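Local coordinates for protein glycoside Hydrolase (PDB 5TA0) that probably hydrolyses agarose-type galactan chains as a glycoside hydrolase, here a point variant in complex with neoagarooctaose, at residues D433-A438 and N590-V595; F447-L452 and F501-E506; H477-G482 and I489-D494. All blocks are in the same frame, centred on the assembly; numbering follows the deposited sequence. Where two conformers were deposited one is given.

Contact 1 (D433-A438 and N590-V595). With EDO (1,2-ethanediol), chain P.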
ATOM      1  N   ASP A 433       9.014 -16.465  -6.472  1.00 14.01           N
ATOM      2  CA  ASP A 433       9.834 -15.315  -6.075  1.00 13.77           C
ATOM      3  C   ASP A 433       9.979 -14.249  -7.157  1.00 12.84           C
ATOM      4  O   ASP A 433      10.589 -13.215  -6.905  1.00 12.74           O
ATOM      5  CB  ASP A 433      11.222 -15.762  -5.617  1.00 14.44           C
ATOM      6  CG  ASP A 433      11.171 -16.554  -4.354  1.00 16.07           C
ATOM      7  OD1 ASP A 433      10.457 -16.176  -3.413  1.00 16.19           O
ATOM      8  OD2 ASP A 433      11.837 -17.595  -4.289  1.00 20.58           O
ATOM      9  N   ILE A 434       9.429 -14.486  -8.355  1.00 11.49           N
ATOM     10  CA  ILE A 434       9.455 -13.513  -9.442  1.00 11.80           C
ATOM     11  C   ILE A 434       8.034 -13.041  -9.702  1.00 12.09           C
ATOM     12  O   ILE A 434       7.170 -13.851 -10.051  1.00 15.23           O
ATOM     13  CB  ILE A 434      10.079 -14.122 -10.716  1.00 12.20           C
ATOM     14  CG1 ILE A 434      11.530 -14.527 -10.430  1.00 12.50           C
ATOM     15  CG2 ILE A 434       9.957 -13.160 -11.885  1.00 13.00           C
ATOM     16  CD1 ILE A 434      12.486 -13.373 -10.262  1.00 13.12           C
ATOM     17  N   MET A 435       7.795 -11.745  -9.523  1.00  9.82           N
ATOM     18  CA  MET A 435       6.477 -11.179  -9.815  1.00  9.64           C
ATOM     19  C   MET A 435       6.534 -10.462 -11.142  1.00  9.46           C
ATOM     20  O   MET A 435       7.543  -9.851 -11.482  1.00  9.79           O
ATOM     21  CB  MET A 435       6.064 -10.219  -8.701  1.00  9.62           C
ATOM     22  CG  MET A 435       5.903 -10.902  -7.364  1.00  9.58           C
ATOM     23  SD  MET A 435       5.209  -9.867  -6.068  1.00  9.93           S
ATOM     24  CE  MET A 435       6.580  -8.724  -5.805  1.00  9.80           C
ATOM     25  N   CYS A 436       5.463 -10.557 -11.915  0.53  9.39           N
ATOM     26  CA  CYS A 436       5.436  -9.926 -13.211  0.53  9.60           C
ATOM     27  C   CYS A 436       4.082  -9.334 -13.500  0.53  9.28           C
ATOM     28  O   CYS A 436       3.080  -9.753 -12.961  0.53  9.46           O
ATOM     29  CB  CYS A 436       5.838 -10.911 -14.316  0.53 10.30           C
ATOM     30  SG  CYS A 436       4.953 -12.491 -14.316  0.53 10.90           S
ATOM     31  N   ASP A 437       4.097  -8.315 -14.347  1.00  9.08           N
ATOM     32  CA  ASP A 437       2.862  -7.631 -14.780  1.00  8.65           C
ATOM     33  C   ASP A 437       3.172  -6.912 -16.090  1.00  8.51           C
ATOM     34  O   ASP A 437       4.347  -6.740 -16.466  1.00  9.05           O
ATOM     35  CB  ASP A 437       2.379  -6.663 -13.664  1.00  8.27           C
ATOM     36  CG  ASP A 437       0.880  -6.411 -13.674  1.00  8.61           C
ATOM     37  OD1 ASP A 437       0.144  -6.857 -14.582  1.00  8.44           O
ATOM     38  OD2 ASP A 437       0.447  -5.706 -12.731  1.00  8.79           O
ATOM     39  N   ALA A 438       2.135  -6.500 -16.815  1.00  8.36           N
ATOM     40  CA  ALA A 438       2.344  -5.820 -18.090  1.00  8.51           C
ATOM     41  C   ALA A 438       1.151  -4.999 -18.495  1.00  8.57           C
ATOM     42  O   ALA A 438       0.009  -5.357 -18.174  1.00  8.18           O
ATOM     43  CB  ALA A 438       2.665  -6.820 -19.183  1.00  8.94           C
ATOM     44  N   ASN A 590       8.145 -24.215  -2.842  1.00 24.96           N
ATOM     45  CA  ASN A 590       8.454 -22.783  -2.910  1.00 21.41           C
ATOM     46  C   ASN A 590       7.179 -21.947  -2.873  1.00 19.14           C
ATOM     47  O   ASN A 590       6.189 -22.286  -3.522  1.00 19.03           O
ATOM     48  CB  ASN A 590       9.275 -22.434  -4.158  1.00 22.63           C
ATOM     49  CG  ASN A 590       9.946 -21.061  -4.074  1.00 24.19           C
ATOM     50  OD1 ASN A 590      10.066 -20.470  -2.998  1.00 23.36           O
ATOM     51  ND2 ASN A 590      10.395 -20.552  -5.214  1.00 25.05           N
ATOM     52  N   PHE A 591       7.223 -20.868  -2.094  1.00 16.18           N
ATOM     53  CA  PHE A 591       6.140 -19.890  -2.009  1.00 15.51           C
ATOM     54  C   PHE A 591       6.708 -18.498  -2.236  1.00 14.77           C
ATOM     55  O   PHE A 591       7.915 -18.306  -2.347  1.00 14.64           O
ATOM     56  CB  PHE A 591       5.377 -20.007  -0.671  1.00 15.95           C
ATOM     57  CG  PHE A 591       6.263 -19.991   0.539  1.00 16.30           C
ATOM     58  CD1 PHE A 591       6.619 -21.181   1.159  1.00 17.03           C
ATOM     59  CD2 PHE A 591       6.762 -18.802   1.057  1.00 16.57           C
ATOM     60  CE1 PHE A 591       7.449 -21.185   2.275  1.00 16.96           C
ATOM     61  CE2 PHE A 591       7.595 -18.795   2.164  1.00 17.04           C
ATOM     62  CZ  PHE A 591       7.939 -19.988   2.783  1.00 17.31           C
ATOM     63  N   ARG A 592       5.817 -17.523  -2.339  1.00 13.27           N
ATOM     64  CA  ARG A 592       6.209 -16.164  -2.649  1.00 12.92           C
ATOM     65  C   ARG A 592       7.035 -15.533  -1.526  1.00 12.80           C
ATOM     66  O   ARG A 592       6.543 -15.330  -0.411  1.00 12.73           O
ATOM     67  CB  ARG A 592       4.927 -15.372  -2.905  1.00 13.41           C
ATOM     68  CG  ARG A 592       5.146 -13.986  -3.420  1.00 13.74           C
ATOM     69  CD  ARG A 592       3.917 -13.153  -3.251  1.00 13.43           C
ATOM     70  NE  ARG A 592       2.748 -13.553  -4.040  1.00 13.08           N
ATOM     71  CZ  ARG A 592       2.105 -12.784  -4.922  1.00 12.46           C
ATOM     72  NH1 ARG A 592       2.551 -11.576  -5.231  1.00 12.32           N
ATOM     73  NH2 ARG A 592       0.991 -13.211  -5.508  1.00 12.95           N
ATOM     74  N   GLY A 593       8.294 -15.215  -1.822  1.00 12.11           N
ATOM     75  CA  GLY A 593       9.174 -14.561  -0.882  1.00 12.66           C
ATOM     76  C   GLY A 593       9.882 -15.458   0.116  1.00 13.27           C
ATOM     77  O   GLY A 593      10.010 -16.675  -0.096  1.00 13.86           O
ATOM     78  N   ASP A 594      10.337 -14.836   1.194  1.00 13.27           N
ATOM     79  CA  ASP A 594      11.363 -15.421   2.049  1.00 13.00           C
ATOM     80  C   ASP A 594      10.799 -16.338   3.123  1.00 13.21           C
ATOM     81  O   ASP A 594       9.609 -16.305   3.446  1.00 13.28           O
ATOM     82  CB  ASP A 594      12.267 -14.328   2.640  1.00 13.44           C
ATOM     83  CG  ASP A 594      11.649 -13.601   3.802  1.00 13.92           C
ATOM     84  OD1 ASP A 594      10.811 -12.697   3.570  1.00 13.58           O
ATOM     85  OD2 ASP A 594      11.983 -13.900   4.966  1.00 12.93           O
ATOM     86  N   VAL A 595      11.662 -17.179   3.695  1.00 13.17           N
ATOM     87  CA  VAL A 595      11.202 -18.174   4.681  1.00 13.75           C
ATOM     88  C   VAL A 595      10.943 -17.604   6.084  1.00 12.69           C
ATOM     89  O   VAL A 595      10.533 -18.332   6.983  1.00 13.65           O
ATOM     90  CB  VAL A 595      12.141 -19.408   4.788  1.00 15.19           C
ATOM     91  CG1 VAL A 595      12.222 -20.124   3.448  1.00 16.03           C
ATOM     92  CG2 VAL A 595      13.520 -19.019   5.317  1.00 16.07           C
TER
HETATM   93  C1  EDO P 713       9.558 -21.193   7.266  1.00 27.07           C
HETATM   94  O1  EDO P 713      10.710 -20.702   7.969  1.00 29.41           O
HETATM   95  C2  EDO P 713       8.976 -22.331   8.082  1.00 26.69           C
HETATM   96  O2  EDO P 713       8.641 -21.872   9.399  1.00 23.26           O
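Gly593 N donates to Asp433 OD1 at 2.9 Å, a bent bond of 133° at the hydrogen that meets the oxygen nearly head-on. The contact joins two beta domains. Asp433 stands just before strand 434-441 of the porphyranase-type beta-sandwich, while residues 590-595 belong to an irregular loop between strands 583-585 and 602-609 of the C-terminal domain. Glycine fits at the donor position because its backbone angles would press any CB against the carbonyl oxygen of Arg592. With an alanine in place of Asp433, Gly593 N would probably lose this acceptor, and the turn of the loop would be less firmly tied to the sandwich.

Further along the strand, Met435 meets Arg592. A bend at chi3 (-66°) in the otherwise extended Arg592 chain turns its head toward the strand, where the two side chains meet at about a right angle. Arg592 NH1 pairs with Glu359 in a salt bridge, and Met435 SD lies 3.3 Å from NH1, at the edge of the guanidinium and near its plane. A soft, polarisable thioether suits this edge, since it can lie against a cation while Glu607 takes up NH2 in a second salt bridge. Leu452 packs on Arg592 as well. Two residues beyond Gly593, the carbonyl oxygen of Val595 accepts from O1 of a 1,2-ethanediol, probably from the crystallisation liquor and shared with His570; the distance from O1 to Val595 O is 2.6 Å.

Contact 2 (F447-L452 and F501-E506)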
ATOM      1  N   PHE A 447       6.591  -4.227 -19.630  1.00  9.19           N
ATOM      2  CA  PHE A 447       6.689  -5.535 -19.008  1.00  9.44           C
ATOM      3  C   PHE A 447       7.533  -5.366 -17.743  1.00  9.30           C
ATOM      4  O   PHE A 447       8.727  -5.019 -17.828  1.00  9.47           O
ATOM      5  CB  PHE A 447       7.343  -6.487 -20.011  1.00  9.97           C
ATOM      6  CG  PHE A 447       7.371  -7.943 -19.622  1.00 11.01           C
ATOM      7  CD1 PHE A 447       6.557  -8.512 -18.652  1.00 11.53           C
ATOM      8  CD2 PHE A 447       8.228  -8.790 -20.343  1.00 12.04           C
ATOM      9  CE1 PHE A 447       6.616  -9.872 -18.381  1.00 11.90           C
ATOM     10  CE2 PHE A 447       8.254 -10.142 -20.096  1.00 12.45           C
ATOM     11  CZ  PHE A 447       7.455 -10.676 -19.132  1.00 12.79           C
ATOM     12  N   ILE A 448       6.895  -5.520 -16.581  1.00  8.60           N
ATOM     13  CA  ILE A 448       7.567  -5.238 -15.296  1.00  8.79           C
ATOM     14  C   ILE A 448       7.819  -6.533 -14.579  1.00  8.37           C
ATOM     15  O   ILE A 448       6.926  -7.361 -14.447  1.00  8.76           O
ATOM     16  CB  ILE A 448       6.726  -4.307 -14.388  1.00  9.14           C
ATOM     17  CG1 ILE A 448       6.256  -3.053 -15.130  1.00  9.49           C
ATOM     18  CG2 ILE A 448       7.503  -3.926 -13.146  1.00  9.08           C
ATOM     19  CD1 ILE A 448       4.802  -3.064 -15.534  1.00 10.09           C
ATOM     20  N   ILE A 449       9.059  -6.724 -14.106  1.00  8.51           N
ATOM     21  CA  ILE A 449       9.448  -7.952 -13.429  1.00  8.65           C
ATOM     22  C   ILE A 449      10.211  -7.574 -12.169  1.00  8.37           C
ATOM     23  O   ILE A 449      11.093  -6.728 -12.229  1.00  8.88           O
ATOM     24  CB  ILE A 449      10.298  -8.892 -14.329  1.00  9.38           C
ATOM     25  CG1 ILE A 449       9.669  -9.001 -15.735  1.00 10.34           C
ATOM     26  CG2 ILE A 449      10.490 -10.244 -13.668  1.00  9.61           C
ATOM     27  CD1 ILE A 449      10.498  -9.792 -16.736  1.00 11.28           C
ATOM     28  N   ASN A 450       9.843  -8.210 -11.061  1.00  7.78           N
ATOM     29  CA  ASN A 450      10.426  -7.910  -9.745  1.00  8.05           C
ATOM     30  C   ASN A 450      10.883  -9.191  -9.063  1.00  8.12           C
ATOM     31  O   ASN A 450      10.215 -10.201  -9.087  1.00  8.58           O
ATOM     32  CB  ASN A 450       9.372  -7.189  -8.898  1.00  7.90           C
ATOM     33  CG  ASN A 450       9.838  -6.915  -7.474  1.00  7.74           C
ATOM     34  OD1 ASN A 450       9.501  -7.634  -6.545  1.00  8.33           O
ATOM     35  ND2 ASN A 450      10.639  -5.886  -7.323  1.00  8.20           N
ATOM     36  N   ASN A 451      12.037  -9.086  -8.397  1.00  8.42           N
ATOM     37  CA  ASN A 451      12.660 -10.214  -7.727  1.00  8.64           C
ATOM     38  C   ASN A 451      12.496 -10.097  -6.214  1.00  8.64           C
ATOM     39  O   ASN A 451      12.967  -9.137  -5.633  1.00  8.49           O
ATOM     40  CB  ASN A 451      14.148 -10.215  -8.119  1.00  9.44           C
ATOM     41  CG  ASN A 451      14.889 -11.456  -7.660  1.00  9.62           C
ATOM     42  OD1 ASN A 451      14.297 -12.437  -7.183  1.00 10.24           O
ATOM     43  ND2 ASN A 451      16.235 -11.400  -7.805  1.00 10.46           N
ATOM     44  N   LEU A 452      11.855 -11.086  -5.607  1.00  9.11           N
ATOM     45  CA  LEU A 452      11.768 -11.257  -4.155  1.00  9.46           C
ATOM     46  C   LEU A 452      12.912 -12.108  -3.584  1.00 10.38           C
ATOM     47  O   LEU A 452      13.081 -12.157  -2.368  1.00 10.58           O
ATOM     48  CB  LEU A 452      10.438 -11.896  -3.764  1.00  9.30           C
ATOM     49  CG  LEU A 452       9.199 -11.025  -4.000  1.00  9.12           C
ATOM     50  CD1 LEU A 452       7.963 -11.898  -3.910  1.00  9.67           C
ATOM     51  CD2 LEU A 452       9.108  -9.852  -3.008  1.00  9.48           C
ATOM     52  N   PHE A 501      17.578 -12.427 -19.683  1.00 17.40           N
ATOM     53  CA  PHE A 501      17.919 -11.282 -18.853  1.00 16.71           C
ATOM     54  C   PHE A 501      18.156 -11.770 -17.426  1.00 15.31           C
ATOM     55  O   PHE A 501      17.391 -12.576 -16.917  1.00 16.40           O
ATOM     56  CB  PHE A 501      16.778 -10.269 -18.883  1.00 16.26           C
ATOM     57  CG  PHE A 501      17.041  -9.037 -18.066  1.00 15.74           C
ATOM     58  CD1 PHE A 501      16.489  -8.890 -16.792  1.00 15.27           C
ATOM     59  CD2 PHE A 501      17.832  -8.023 -18.564  1.00 15.48           C
ATOM     60  CE1 PHE A 501      16.735  -7.757 -16.047  1.00 15.26           C
ATOM     61  CE2 PHE A 501      18.075  -6.879 -17.814  1.00 16.19           C
ATOM     62  CZ  PHE A 501      17.527  -6.761 -16.550  1.00 15.43           C
ATOM     63  N   THR A 502      19.238 -11.301 -16.808  1.00 14.42           N
ATOM     64  CA  THR A 502      19.535 -11.612 -15.416  1.00 14.59           C
ATOM     65  C   THR A 502      19.036 -10.451 -14.556  1.00 12.97           C
ATOM     66  O   THR A 502      19.568  -9.353 -14.621  1.00 13.30           O
ATOM     67  CB  THR A 502      21.032 -11.828 -15.192  1.00 15.76           C
ATOM     68  OG1 THR A 502      21.437 -12.961 -15.977  1.00 16.76           O
ATOM     69  CG2 THR A 502      21.346 -12.110 -13.729  1.00 16.14           C
ATOM     70  N   LEU A 503      18.011 -10.740 -13.760  1.00 11.78           N
ATOM     71  CA  LEU A 503      17.458  -9.744 -12.840  1.00 11.49           C
ATOM     72  C   LEU A 503      18.229  -9.838 -11.531  1.00 11.41           C
ATOM     73  O   LEU A 503      18.351 -10.909 -10.945  1.00 11.97           O
ATOM     74  CB  LEU A 503      15.974 -10.027 -12.639  1.00 11.18           C
ATOM     75  CG  LEU A 503      15.193  -9.016 -11.805  1.00 11.08           C
ATOM     76  CD1 LEU A 503      15.245  -7.594 -12.309  1.00 10.73           C
ATOM     77  CD2 LEU A 503      13.752  -9.502 -11.747  1.00 10.94           C
ATOM     78  N   GLU A 504      18.766  -8.711 -11.088  1.00 11.69           N
ATOM     79  CA  GLU A 504      19.624  -8.670  -9.906  1.00 12.34           C
ATOM     80  C   GLU A 504      18.874  -8.918  -8.608  1.00 11.92           C
ATOM     81  O   GLU A 504      17.645  -8.993  -8.587  1.00 11.03           O
ATOM     82  CB  GLU A 504      20.409  -7.365  -9.844  1.00 14.14           C
ATOM     83  CG  GLU A 504      21.674  -7.381 -10.702  1.00 16.36           C
ATOM     84  CD  GLU A 504      22.687  -8.418 -10.234  1.00 19.95           C
ATOM     85  OE1 GLU A 504      23.366  -8.999 -11.097  1.00 26.46           O
ATOM     86  OE2 GLU A 504      22.755  -8.679  -9.026  1.00 22.55           O
ATOM     87  N   THR A 505      19.630  -9.128  -7.540  1.00 11.15           N
ATOM     88  CA  THR A 505      19.101  -9.389  -6.207  1.00 11.09           C
ATOM     89  C   THR A 505      18.072  -8.316  -5.815  1.00 10.00           C
ATOM     90  O   THR A 505      18.367  -7.127  -5.843  1.00  9.82           O
ATOM     91  CB  THR A 505      20.249  -9.352  -5.204  1.00 11.72           C
ATOM     92  OG1 THR A 505      21.184 -10.371  -5.572  1.00 13.33           O
ATOM     93  CG2 THR A 505      19.781  -9.545  -3.801  1.00 12.25           C
ATOM     94  N   GLU A 506      16.861  -8.755  -5.493  1.00  9.55           N
ATOM     95  CA  GLU A 506      15.781  -7.821  -5.076  1.00  9.57           C
ATOM     96  C   GLU A 506      15.547  -6.676  -6.075  1.00  9.35           C
ATOM     97  O   GLU A 506      15.075  -5.600  -5.696  1.00  9.49           O
ATOM     98  CB  GLU A 506      16.031  -7.295  -3.653  1.00  9.58           C
ATOM     99  CG  GLU A 506      15.953  -8.349  -2.581  1.00 10.32           C
ATOM    100  CD  GLU A 506      16.243  -7.776  -1.216  1.00 11.29           C
ATOM    101  OE1 GLU A 506      17.442  -7.504  -0.930  1.00 12.67           O
ATOM    102  OE2 GLU A 506      15.292  -7.538  -0.437  1.00 10.66           O
TER
HETATM  103  O   HOH W   1      12.458  -4.710  -5.372  1.00  8.91           O
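Asn451, Leu503 and Glu506 carry this contact, in which the end of strand 444-451 packs on the chain leaving strand 500-503. The short strand segments pass 8.9 Å apart at 48°, too far for backbone pairing, so side chains bridge them within the beta-sandwich. Leu503, its CG anti to the backbone N (chi1 -175°), extends CD2 to 3.7 Å from Asn451 CB, and the same methyl lies obliquely against Ile449 CG2. Leucine suits this place because that one methyl can lie against a methyl and a methylene at once.

Asn451 ND2 donates to Glu504 O at 2.9 Å in a nearly straight bond (168°); the acceptor lies close to the amide plane, whereas the donor stands well above the carbonyl plane. Lys455 O receives ND2 as well, and OD1 accepts from Asp453 N, so the amide is fixed in its rotation. Glu506 CA-H points at Asn451 O, CA to O 3.2 Å, while its carboxylate turns to Lys348 and Lys296. A water links Asn450 ND2 to Glu506 O; Asn450 OD1 is hydrogen-bonded to Ser352 OG. Chemically, the buried amide of Asn451 gives Glu504 O a donor that apolar Leu503 cannot supply.

Contact 3 (H477-G482 and I489-D494)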
ATOM      1  N   HIS A 477      16.656  -1.198 -15.541  1.00 10.15           N
ATOM      2  CA  HIS A 477      16.996  -2.175 -14.510  1.00 10.05           C
ATOM      3  C   HIS A 477      17.508  -1.413 -13.287  1.00  9.98           C
ATOM      4  O   HIS A 477      18.525  -0.692 -13.371  1.00 10.56           O
ATOM      5  CB  HIS A 477      18.076  -3.121 -15.054  1.00 10.35           C
ATOM      6  CG  HIS A 477      18.412  -4.286 -14.179  1.00 10.66           C
ATOM      7  ND1 HIS A 477      19.608  -4.964 -14.312  1.00 11.31           N
ATOM      8  CD2 HIS A 477      17.744  -4.908 -13.185  1.00 10.29           C
ATOM      9  CE1 HIS A 477      19.648  -5.962 -13.455  1.00 11.44           C
ATOM     10  NE2 HIS A 477      18.527  -5.955 -12.756  1.00 11.40           N
ATOM     11  N   LEU A 478      16.782  -1.554 -12.171  1.00  9.78           N
ATOM     12  CA  LEU A 478      17.092  -0.888 -10.912  1.00 10.04           C
ATOM     13  C   LEU A 478      17.614  -1.908  -9.918  1.00  9.71           C
ATOM     14  O   LEU A 478      16.895  -2.821  -9.527  1.00 10.17           O
ATOM     15  CB  LEU A 478      15.865  -0.177 -10.356  1.00 10.50           C
ATOM     16  CG  LEU A 478      16.112   0.608  -9.066  1.00 11.43           C
ATOM     17  CD1 LEU A 478      17.064   1.768  -9.271  1.00 12.02           C
ATOM     18  CD2 LEU A 478      14.776   1.109  -8.541  1.00 12.53           C
ATOM     19  N   TYR A 479      18.891  -1.756  -9.524  1.00  9.85           N
ATOM     20  CA  TYR A 479      19.560  -2.738  -8.666  1.00 10.11           C
ATOM     21  C   TYR A 479      20.637  -2.056  -7.816  1.00  9.77           C
ATOM     22  O   TYR A 479      20.966  -0.889  -8.030  1.00 10.08           O
ATOM     23  CB  TYR A 479      20.196  -3.857  -9.541  1.00 11.07           C
ATOM     24  CG  TYR A 479      21.266  -3.391 -10.499  1.00 12.24           C
ATOM     25  CD1 TYR A 479      20.937  -2.900 -11.765  1.00 12.88           C
ATOM     26  CD2 TYR A 479      22.615  -3.410 -10.124  1.00 12.93           C
ATOM     27  CE1 TYR A 479      21.921  -2.455 -12.651  1.00 13.81           C
ATOM     28  CE2 TYR A 479      23.600  -2.976 -10.997  1.00 13.57           C
ATOM     29  CZ  TYR A 479      23.254  -2.502 -12.259  1.00 14.36           C
ATOM     30  OH  TYR A 479      24.233  -2.053 -13.133  1.00 16.89           O
ATOM     31  N   LEU A 480      21.209  -2.844  -6.907  1.00 10.23           N
ATOM     32  CA  LEU A 480      22.268  -2.392  -6.021  1.00 10.71           C
ATOM     33  C   LEU A 480      23.651  -2.775  -6.567  1.00 10.82           C
ATOM     34  O   LEU A 480      23.903  -3.953  -6.848  1.00 11.18           O
ATOM     35  CB  LEU A 480      22.088  -2.983  -4.630  1.00 10.95           C
ATOM     36  CG  LEU A 480      23.164  -2.679  -3.569  1.00 11.26           C
ATOM     37  CD1 LEU A 480      23.168  -1.204  -3.207  1.00 11.21           C
ATOM     38  CD2 LEU A 480      22.906  -3.552  -2.357  1.00 11.16           C
ATOM     39  N   LYS A 481      24.537  -1.786  -6.642  1.00 11.26           N
ATOM     40  CA  LYS A 481      25.952  -2.006  -7.004  1.00 12.80           C
ATOM     41  C   LYS A 481      26.803  -1.886  -5.743  1.00 13.54           C
ATOM     42  O   LYS A 481      26.714  -0.887  -5.036  1.00 13.09           O
ATOM     43  CB  LYS A 481      26.405  -0.959  -8.012  1.00 13.98           C
ATOM     44  CG  LYS A 481      27.877  -1.092  -8.433  1.00 16.74           C
ATOM     45  CD  LYS A 481      28.238  -0.072  -9.482  1.00 20.42           C
ATOM     46  CE  LYS A 481      29.582  -0.409 -10.108  1.00 23.62           C
ATOM     47  NZ  LYS A 481      29.908   0.601 -11.137  1.00 26.89           N
ATOM     48  N   GLY A 482      27.653  -2.880  -5.486  1.00 13.70           N
ATOM     49  CA  GLY A 482      28.620  -2.805  -4.380  1.00 13.86           C
ATOM     50  C   GLY A 482      28.203  -3.366  -3.049  1.00 13.64           C
ATOM     51  O   GLY A 482      28.913  -3.171  -2.050  1.00 14.55           O
ATOM     52  N   ILE A 489      21.678   1.645  -8.862  1.00 11.08           N
ATOM     53  CA  ILE A 489      21.927   1.958 -10.260  1.00 11.47           C
ATOM     54  C   ILE A 489      20.619   1.767 -11.021  1.00 11.22           C
ATOM     55  O   ILE A 489      19.945   0.759 -10.826  1.00 10.92           O
ATOM     56  CB  ILE A 489      22.995   1.004 -10.853  1.00 12.42           C
ATOM     57  CG1 ILE A 489      24.330   1.160 -10.115  1.00 13.36           C
ATOM     58  CG2 ILE A 489      23.150   1.211 -12.359  1.00 12.78           C
ATOM     59  CD1 ILE A 489      24.996   2.496 -10.266  1.00 13.84           C
ATOM     60  N   LEU A 490      20.291   2.741 -11.866  1.00 11.20           N
ATOM     61  CA  LEU A 490      19.227   2.596 -12.859  1.00 11.56           C
ATOM     62  C   LEU A 490      19.870   2.538 -14.236  1.00 11.53           C
ATOM     63  O   LEU A 490      20.225   3.575 -14.805  1.00 12.09           O
ATOM     64  CB  LEU A 490      18.221   3.754 -12.783  1.00 11.35           C
ATOM     65  CG  LEU A 490      17.036   3.660 -13.766  1.00 11.52           C
ATOM     66  CD1 LEU A 490      16.288   2.338 -13.620  1.00 11.74           C
ATOM     67  CD2 LEU A 490      16.104   4.844 -13.512  1.00 12.42           C
ATOM     68  N   ASP A 491      20.035   1.321 -14.747  0.65 12.05           N
ATOM     69  CA  ASP A 491      20.584   1.109 -16.094  0.65 12.43           C
ATOM     70  C   ASP A 491      19.456   1.179 -17.107  0.65 12.49           C
ATOM     71  O   ASP A 491      18.504   0.401 -17.002  0.65 12.32           O
ATOM     72  CB  ASP A 491      21.202  -0.284 -16.229  0.65 13.15           C
ATOM     73  CG  ASP A 491      22.631  -0.375 -15.757  0.65 13.58           C
ATOM     74  OD1 ASP A 491      23.331   0.647 -15.629  0.65 14.70           O
ATOM     75  OD2 ASP A 491      23.043  -1.526 -15.528  0.65 14.62           O
ATOM     76  N   VAL A 492      19.614   2.039 -18.110  1.00 12.85           N
ATOM     77  CA  VAL A 492      18.600   2.240 -19.168  1.00 13.09           C
ATOM     78  C   VAL A 492      19.332   2.095 -20.494  1.00 14.74           C
ATOM     79  O   VAL A 492      20.279   2.848 -20.756  1.00 16.51           O
ATOM     80  CB  VAL A 492      17.924   3.623 -19.063  1.00 13.50           C
ATOM     81  CG1 VAL A 492      16.886   3.821 -20.174  1.00 14.02           C
ATOM     82  CG2 VAL A 492      17.282   3.797 -17.687  1.00 13.71           C
ATOM     83  N   TYR A 493      18.916   1.142 -21.309  1.00 15.14           N
ATOM     84  CA  TYR A 493      19.621   0.904 -22.577  1.00 16.03           C
ATOM     85  C   TYR A 493      18.710   0.282 -23.598  1.00 17.38           C
ATOM     86  O   TYR A 493      17.702  -0.329 -23.259  1.00 16.14           O
ATOM     87  CB  TYR A 493      20.860   0.033 -22.360  1.00 16.64           C
ATOM     88  CG  TYR A 493      20.610  -1.353 -21.831  1.00 15.99           C
ATOM     89  CD1 TYR A 493      20.562  -1.592 -20.461  1.00 16.21           C
ATOM     90  CD2 TYR A 493      20.413  -2.437 -22.689  1.00 16.35           C
ATOM     91  CE1 TYR A 493      20.349  -2.861 -19.968  1.00 16.96           C
ATOM     92  CE2 TYR A 493      20.196  -3.709 -22.205  1.00 16.42           C
ATOM     93  CZ  TYR A 493      20.180  -3.924 -20.841  1.00 16.97           C
ATOM     94  OH  TYR A 493      19.951  -5.182 -20.371  1.00 19.67           O
ATOM     95  N   ASP A 494      19.077   0.463 -24.866  1.00 18.84           N
ATOM     96  CA  ASP A 494      18.356  -0.127 -25.979  1.00 22.16           C
ATOM     97  C   ASP A 494      18.911  -1.510 -26.289  1.00 21.16           C
ATOM     98  O   ASP A 494      20.110  -1.743 -26.183  1.00 20.82           O
ATOM     99  CB  ASP A 494      18.428   0.797 -27.185  1.00 25.38           C
ATOM    100  CG  ASP A 494      17.810   2.165 -26.902  1.00 30.52           C
ATOM    101  OD1 ASP A 494      16.780   2.242 -26.184  1.00 34.74           O
ATOM    102  OD2 ASP A 494      18.361   3.172 -27.388  1.00 36.31           O
TER
HETATM  103  O   HOH W   2      21.433  -3.960 -16.162  1.00 19.68           O
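The ring of Tyr479 lies beside Ile489, the two side chains pointing the same way, with Ile489 CB over one ring face in a CH-pi contact, 4.0 Å from the ring centroid. Its first torsion, chi1 62°, sets the ring between backbone N and carbonyl carbon and so swings the hydroxyl over the partner strand. Tyr479 OH donates to Asp491 OD2 at 2.7 Å in one of the two deposited conformers of Asp491, so the bond may be only partly occupied; ring and carboxylate planes are 63° apart, and the hydroxyl comes from above the carboxylate plane. Tyrosine suits the place by offering a flat apolar face and a polar end.

Tyr479 CD1 also sits over the centre of the His477 imidazole, 3.5 Å above its plane. With the same caution, a water in that plane joins His477 ND1 to Asp491 OD2. On the opposite face Leu478 CB and Leu490 CD1 meet at 4.1 Å, and both leucines, suitably apolar, pack on Lys412 of helix 411-416. His477-Asp491 and Tyr479-Ile489 are hydrogen-bonded pairs, Leu478-Leu490 a non-hydrogen-bonded one: the pattern of an antiparallel beta hairpin, here closing one edge of the sandwich sheet.

In the fold
Contacts 1 and 2 have centres 10 Å apart and share the adjacent strands 434-441 and 444-451: Asp433 O meets Leu452 N at 2.8 Å, and Ile434 CG2 packs on Ile449 CG2 at 3.5 Å. Contact 2 also touches contact 3, centres 11 Å apart, where His477 NE2 lies 3.2 Å from Glu504 N in a hydrogen bond and its ring meets Phe501 edge to face. Contacts 1 and 3 stay separate, about 10 Å between nearest atoms. All three reach one large sheet, contact 1 tying it to the C-terminal domain. None lines the glycan pocket, whose residues come from earlier in the chain.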